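Local structure of putative lipoprotein (Clostridium perfringens ATCC 13124, 4R7R) at residues A[28-33]-A[66-71]; A[52-57]-A[107-112]. The protein is of unknown function but, as a putative lipoprotein with an alpha-beta fold, is probably tethered to the membrane through a lipid. All blocks are in the same frame, centred on the assembly; numbering follows the deposited sequence.

Contact 1 of 2, residues A[28-33]-A[66-71]; sequences LDMNIY and NKPLYK
Leu-28 and Lys-71 form an antiparallel hydrogen-bonded pair at the meeting of strands 24-29 and 70-75. Leu-28 N donates to Lys-71 O at 2.8 Å, and Lys-71 N returns a bond to Leu-28 O. In the next, non-hydrogen-bonded pair, Tyr-70 CE1 approaches Asp-29 OD2 at 4.0 Å, ring and carboxylate planes 66° apart. A further backbone bond beyond the strand pairs runs from Met-30 N to Leu-69 O (3.0 Å). Against strand 80-85, Leu-69 and Tyr-70 both face Ile-85, a classic beta bulge. Selenomethionine Met-30 is the residue most enclosed: its flexible chain bends at chi2 and chi3, with CB against Pro-68 O and CG 3.8 Å from Pro-68 CG. Toward solvent the contact loosens. There Lys-67, extended beyond CG, donates a hydrogen bond from NZ to Met-30 O (2.9 Å); Tyr-33, its OH 3.7 Å from NZ, is merely a neighbour at the ring edge. Asp-29 suits the turn because OD1 accepts from Asn-31 N in an Asx turn. The ammonium of Lys-71 forms a salt bridge with Asp-84 and a hydrogen bond with Tyr-94 OH. Backbone bonds thus carry the join, while the exposed Lys-67 ammonium would probably polarise the Met-30 carbonyl but compete with water.

Contact 2 of 2, residues A[52-57]-A[107-112]; sequences SLKDSN and LKDIPN
Two flat groups, the amide of Asn-57 and the carboxylate of Asp-109, meet from opposite directions with their planes 78° apart. At the nitrogen end of the amide, ND2 donates to Asp-109 OD2; the modelled 2.4 Å is too short for its exact value to be trusted. At the oxygen end, OD1 accepts Lys-54 N in the carbonyl plane at 2.7 Å. These groups join two loops at one margin of the antiparallel sheet: a 3-10 turn, closed by Asn-57 N to Lys-54 O, meets the irregular segment after strand 103-106. Asparagine suits the site because one amide can both accept and donate. ND2 also bonds Ser-106 O, and the bonds to Lys-54 N and Ser-106 O probably fix the amide's orientation. Asp-109 carries CG between its backbone N and carbonyl carbon (chi1 60°), which brings the carboxylate toward the turn. Lys-54 NZ is 5.9 Å from Asp-109 OD1, so any attraction is probably weak, and there is no salt bridge. Next to the polar link, branched apolar side chains fill in: Leu-53 CD2 lies 4.0 Å from Leu-107 CD2, the two leucines crossing, while Ile-110 runs alongside Leu-53 and its CG2 reaches both Asn-57 ND2 (3.8 Å) and Leu-53 CD2 (4.1 Å). Ser-52 has a short side chain that both bonds Leu-49 O through OG and lets CB lie 3.9 Å from Pro-111 CD.

Overall arrangement
From the N terminus the chain passes helix 9-17 and enters strand 24-29, whose end supplies segment 28-33. It continues through strand 35-37 and helix 45-52 to segment 52-57, then past strand 58-59 to segment 66-71, where contact 1 closes its loop. Strands 70-75, 80-85, 90-95 and 103-106 follow before segment 107-112 closes contact 2. The segments alternate, so the two loops cross. Contact 1 joins neighbouring strands 24-29 and 70-75, whereas contact 2 ties the loops flanking the pairing of strands 58-59 and 103-106. Their centres lie about 23 Å apart, on opposite sides of the chain's centre.

Contact 1 of 2, residues A[28-33]-A[66-71]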
loop_
_atom_site.group_PDB
_atom_site.type_symbol
_atom_site.label_atom_id
_atom_site.label_comp_id
_atom_site.label_asym_id
_atom_site.label_seq_id
_atom_site.Cartn_x
_atom_site.Cartn_y
_atom_site.Cartn_z
ATOM N N LEU A 28 -9.827 3.323 -3.785
ATOM C CA LEU A 28 -10.899 2.672 -4.525
ATOM C C LEU A 28 -11.488 1.483 -3.742
ATOM O O LEU A 28 -10.762 0.552 -3.384
ATOM C CB LEU A 28 -10.381 2.200 -5.886
ATOM C CG LEU A 28 -11.418 1.526 -6.784
ATOM C CD1 LEU A 28 -12.441 2.550 -7.211
ATOM C CD2 LEU A 28 -10.756 0.891 -7.988
ATOM N N ASP A 29 -12.799 1.520 -3.486
ATOM C CA ASP A 29 -13.520 0.396 -2.874
ATOM C C ASP A 29 -13.744 -0.695 -3.937
ATOM O O ASP A 29 -14.394 -0.452 -4.950
ATOM C CB ASP A 29 -14.853 0.893 -2.275
ATOM C CG ASP A 29 -15.567 -0.153 -1.394
ATOM O OD1 ASP A 29 -15.590 -1.346 -1.761
ATOM O OD2 ASP A 29 -16.134 0.227 -0.335
HETATM N N MSE A 30 -13.200 -1.891 -3.717
HETATM C CA MSE A 30 -13.266 -2.943 -4.738
HETATM C C MSE A 30 -14.593 -3.706 -4.759
HETATM O O MSE A 30 -14.792 -4.587 -5.588
HETATM C CB MSE A 30 -12.113 -3.937 -4.557
HETATM C CG MSE A 30 -10.751 -3.383 -4.947
HETATM SE SE MSE A 30 -10.790 -2.518 -6.686
HETATM C CE MSE A 30 -10.406 -4.090 -7.782
ATOM N N ASN A 31 -15.505 -3.357 -3.861
ATOM C CA ASN A 31 -16.809 -4.003 -3.812
ATOM C C ASN A 31 -17.862 -3.167 -4.546
ATOM O O ASN A 31 -18.782 -3.707 -5.156
ATOM C CB ASN A 31 -17.212 -4.247 -2.354
ATOM C CG ASN A 31 -18.645 -4.733 -2.209
ATOM O OD1 ASN A 31 -19.589 -3.941 -2.277
ATOM N ND2 ASN A 31 -18.817 -6.038 -1.986
ATOM N N ILE A 32 -17.689 -1.846 -4.503
ATOM C CA ILE A 32 -18.652 -0.873 -5.018
ATOM C C ILE A 32 -18.061 -0.066 -6.178
ATOM O O ILE A 32 -18.784 0.487 -7.014
ATOM C CB ILE A 32 -19.097 0.083 -3.888
ATOM C CG1 ILE A 32 -19.578 -0.724 -2.679
ATOM C CG2 ILE A 32 -20.173 1.048 -4.366
ATOM C CD1 ILE A 32 -20.140 0.114 -1.540
ATOM N N TYR A 33 -16.732 -0.012 -6.203
ATOM C CA TYR A 33 -15.961 0.695 -7.225
ATOM C C TYR A 33 -16.215 2.195 -7.158
ATOM O O TYR A 33 -16.154 2.916 -8.156
ATOM C CB TYR A 33 -16.241 0.099 -8.611
ATOM C CG TYR A 33 -15.580 -1.254 -8.734
ATOM C CD1 TYR A 33 -14.259 -1.369 -9.182
ATOM C CD2 TYR A 33 -16.244 -2.414 -8.332
ATOM C CE1 TYR A 33 -13.630 -2.608 -9.266
ATOM C CE2 TYR A 33 -15.622 -3.657 -8.402
ATOM C CZ TYR A 33 -14.318 -3.749 -8.877
ATOM O OH TYR A 33 -13.702 -4.985 -8.958
ATOM N N ASN A 66 -9.522 -13.536 -5.245
ATOM C CA ASN A 66 -9.889 -12.954 -6.529
ATOM C C ASN A 66 -9.703 -11.438 -6.619
ATOM O O ASN A 66 -9.399 -10.924 -7.676
ATOM C CB ASN A 66 -11.335 -13.310 -6.862
ATOM C CG ASN A 66 -11.535 -13.586 -8.336
ATOM O OD1 ASN A 66 -11.677 -12.664 -9.136
ATOM N ND2 ASN A 66 -11.542 -14.862 -8.705
ATOM N N LYS A 67 -9.864 -10.716 -5.519
ATOM C CA LYS A 67 -9.603 -9.281 -5.574
ATOM C C LYS A 67 -9.351 -8.662 -4.207
ATOM O O LYS A 67 -9.884 -9.122 -3.193
ATOM C CB LYS A 67 -10.758 -8.548 -6.275
ATOM C CG LYS A 67 -12.069 -8.474 -5.512
ATOM C CD LYS A 67 -13.146 -7.853 -6.392
ATOM C CE LYS A 67 -14.520 -7.899 -5.743
ATOM N NZ LYS A 67 -15.536 -7.231 -6.615
ATOM N N PRO A 68 -8.531 -7.604 -4.183
ATOM C CA PRO A 68 -8.322 -6.829 -2.964
ATOM C C PRO A 68 -9.630 -6.308 -2.397
ATOM O O PRO A 68 -10.659 -6.300 -3.077
ATOM C CB PRO A 68 -7.444 -5.659 -3.434
ATOM C CG PRO A 68 -7.666 -5.591 -4.910
ATOM C CD PRO A 68 -7.830 -7.008 -5.328
ATOM N N LEU A 69 -9.580 -5.879 -1.145
ATOM C CA LEU A 69 -10.685 -5.165 -0.553
ATOM C C LEU A 69 -10.663 -3.727 -1.075
ATOM O O LEU A 69 -11.692 -3.155 -1.452
ATOM C CB LEU A 69 -10.580 -5.212 0.973
ATOM C CG LEU A 69 -10.650 -6.637 1.541
ATOM C CD1 LEU A 69 -10.546 -6.613 3.052
ATOM C CD2 LEU A 69 -11.921 -7.385 1.093
ATOM N N TYR A 70 -9.465 -3.158 -1.111
ATOM C CA TYR A 70 -9.277 -1.775 -1.499
ATOM C C TYR A 70 -8.035 -1.626 -2.358
ATOM O O TYR A 70 -7.101 -2.446 -2.292
ATOM C CB TYR A 70 -9.119 -0.862 -0.280
ATOM C CG TYR A 70 -10.265 -0.854 0.697
ATOM C CD1 TYR A 70 -11.441 -0.150 0.422
ATOM C CD2 TYR A 70 -10.162 -1.516 1.914
ATOM C CE1 TYR A 70 -12.492 -0.125 1.331
ATOM C CE2 TYR A 70 -11.205 -1.485 2.832
ATOM C CZ TYR A 70 -12.366 -0.793 2.533
ATOM O OH TYR A 70 -13.395 -0.781 3.440
ATOM N N LYS A 71 -8.010 -0.535 -3.110
ATOM C CA LYS A 71 -6.875 -0.192 -3.932
ATOM C C LYS A 71 -6.463 1.239 -3.602
ATOM O O LYS A 71 -7.282 2.170 -3.637
ATOM C CB LYS A 71 -7.235 -0.349 -5.405
ATOM C CG LYS A 71 -6.138 -0.904 -6.277
ATOM C CD LYS A 71 -6.655 -1.199 -7.699
ATOM C CE LYS A 71 -5.543 -1.764 -8.555
ATOM N NZ LYS A 71 -5.218 -3.154 -8.170
#

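Contact 2 of 2, residues A[52-57]-A[107-112]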
loop_
_atom_site.group_PDB
_atom_site.type_symbol
_atom_site.label_atom_id
_atom_site.label_comp_id
_atom_site.label_asym_id
_atom_site.label_seq_id
_atom_site.Cartn_x
_atom_site.Cartn_y
_atom_site.Cartn_z
ATOM N N SER A 52 7.942 2.536 9.323
ATOM C CA SER A 52 7.707 1.555 10.375
ATOM C C SER A 52 8.029 0.122 9.905
ATOM O O SER A 52 8.151 -0.798 10.723
ATOM C CB SER A 52 6.259 1.644 10.870
ATOM O OG SER A 52 5.368 1.003 9.962
ATOM N N LEU A 53 8.169 -0.066 8.594
ATOM C CA LEU A 53 8.437 -1.403 8.051
ATOM C C LEU A 53 9.804 -1.948 8.454
ATOM O O LEU A 53 10.843 -1.305 8.248
ATOM C CB LEU A 53 8.349 -1.413 6.516
ATOM C CG LEU A 53 6.996 -1.080 5.907
ATOM C CD1 LEU A 53 7.060 -1.202 4.395
ATOM C CD2 LEU A 53 5.915 -1.953 6.503
ATOM N N LYS A 54 9.791 -3.149 9.013
ATOM C CA LYS A 54 11.015 -3.902 9.201
ATOM C C LYS A 54 11.123 -4.907 8.055
ATOM O O LYS A 54 10.141 -5.173 7.355
ATOM C CB LYS A 54 11.020 -4.603 10.558
ATOM C CG LYS A 54 10.739 -3.680 11.742
ATOM C CD LYS A 54 10.133 -4.451 12.915
ATOM C CE LYS A 54 10.296 -3.704 14.250
ATOM N NZ LYS A 54 9.441 -2.472 14.364
ATOM N N ASP A 55 12.309 -5.473 7.876
ATOM C CA ASP A 55 12.570 -6.397 6.777
ATOM C C ASP A 55 11.736 -7.682 6.837
ATOM O O ASP A 55 11.431 -8.278 5.803
ATOM C CB ASP A 55 14.056 -6.751 6.744
ATOM C CG ASP A 55 14.946 -5.548 7.023
ATOM O OD1 ASP A 55 15.542 -5.003 6.059
ATOM O OD2 ASP A 55 15.037 -5.149 8.213
ATOM N N SER A 56 11.370 -8.106 8.040
ATOM C CA SER A 56 10.567 -9.312 8.209
ATOM C C SER A 56 9.114 -9.121 7.761
ATOM O O SER A 56 8.350 -10.081 7.699
ATOM C CB SER A 56 10.606 -9.759 9.668
ATOM O OG SER A 56 10.240 -8.688 10.525
ATOM N N ASN A 57 8.733 -7.881 7.461
ATOM C CA ASN A 57 7.407 -7.595 6.934
ATOM C C ASN A 57 7.267 -8.026 5.482
ATOM O O ASN A 57 6.161 -8.194 4.987
ATOM C CB ASN A 57 7.100 -6.109 7.047
ATOM C CG ASN A 57 6.942 -5.655 8.481
ATOM O OD1 ASN A 57 7.734 -4.854 8.977
ATOM N ND2 ASN A 57 5.917 -6.159 9.153
ATOM N N LEU A 107 1.489 -7.106 7.485
ATOM C CA LEU A 107 1.529 -5.932 8.362
ATOM C C LEU A 107 1.086 -6.228 9.773
ATOM O O LEU A 107 0.640 -5.327 10.470
ATOM C CB LEU A 107 0.640 -4.807 7.809
ATOM C CG LEU A 107 0.985 -4.319 6.405
ATOM C CD1 LEU A 107 0.149 -3.091 6.010
ATOM C CD2 LEU A 107 2.463 -4.018 6.330
ATOM N N LYS A 108 1.184 -7.474 10.207
ATOM C CA LYS A 108 0.686 -7.813 11.535
ATOM C C LYS A 108 1.466 -7.131 12.676
ATOM O O LYS A 108 0.867 -6.726 13.687
ATOM C CB LYS A 108 0.678 -9.330 11.721
ATOM C CG LYS A 108 -0.536 -9.978 11.097
ATOM C CD LYS A 108 -0.213 -11.324 10.480
ATOM C CE LYS A 108 -1.413 -11.861 9.709
ATOM N NZ LYS A 108 -2.675 -11.743 10.509
ATOM N N ASP A 109 2.779 -6.974 12.522
ATOM C CA ASP A 109 3.573 -6.419 13.623
ATOM C C ASP A 109 3.697 -4.880 13.622
ATOM O O ASP A 109 4.249 -4.307 14.557
ATOM C CB ASP A 109 4.984 -7.055 13.645
ATOM C CG ASP A 109 5.778 -6.809 12.360
ATOM O OD1 ASP A 109 6.891 -7.375 12.224
ATOM O OD2 ASP A 109 5.299 -6.062 11.480
ATOM N N ILE A 110 3.192 -4.205 12.598
ATOM C CA ILE A 110 3.399 -2.758 12.526
ATOM C C ILE A 110 2.435 -2.038 13.458
ATOM O O ILE A 110 1.421 -2.608 13.855
ATOM C CB ILE A 110 3.239 -2.213 11.093
ATOM C CG1 ILE A 110 1.781 -2.219 10.689
ATOM C CG2 ILE A 110 4.144 -2.972 10.105
ATOM C CD1 ILE A 110 1.472 -1.132 9.743
ATOM N N PRO A 111 2.754 -0.790 13.832
ATOM C CA PRO A 111 1.863 -0.097 14.777
ATOM C C PRO A 111 0.409 -0.010 14.279
ATOM O O PRO A 111 0.167 0.147 13.065
ATOM C CB PRO A 111 2.493 1.293 14.894
ATOM C CG PRO A 111 3.966 1.067 14.570
ATOM C CD PRO A 111 3.976 -0.015 13.533
ATOM N N ASN A 112 -0.542 -0.120 15.213
ATOM C CA ASN A 112 -1.960 -0.175 14.873
ATOM C C ASN A 112 -2.426 1.008 14.025
ATOM O O ASN A 112 -3.273 0.850 13.138
ATOM C CB ASN A 112 -2.814 -0.256 16.147
ATOM C CG ASN A 112 -2.616 -1.562 16.901
ATOM O OD1 ASN A 112 -2.587 -2.642 16.301
ATOM N ND2 ASN A 112 -2.468 -1.472 18.220
#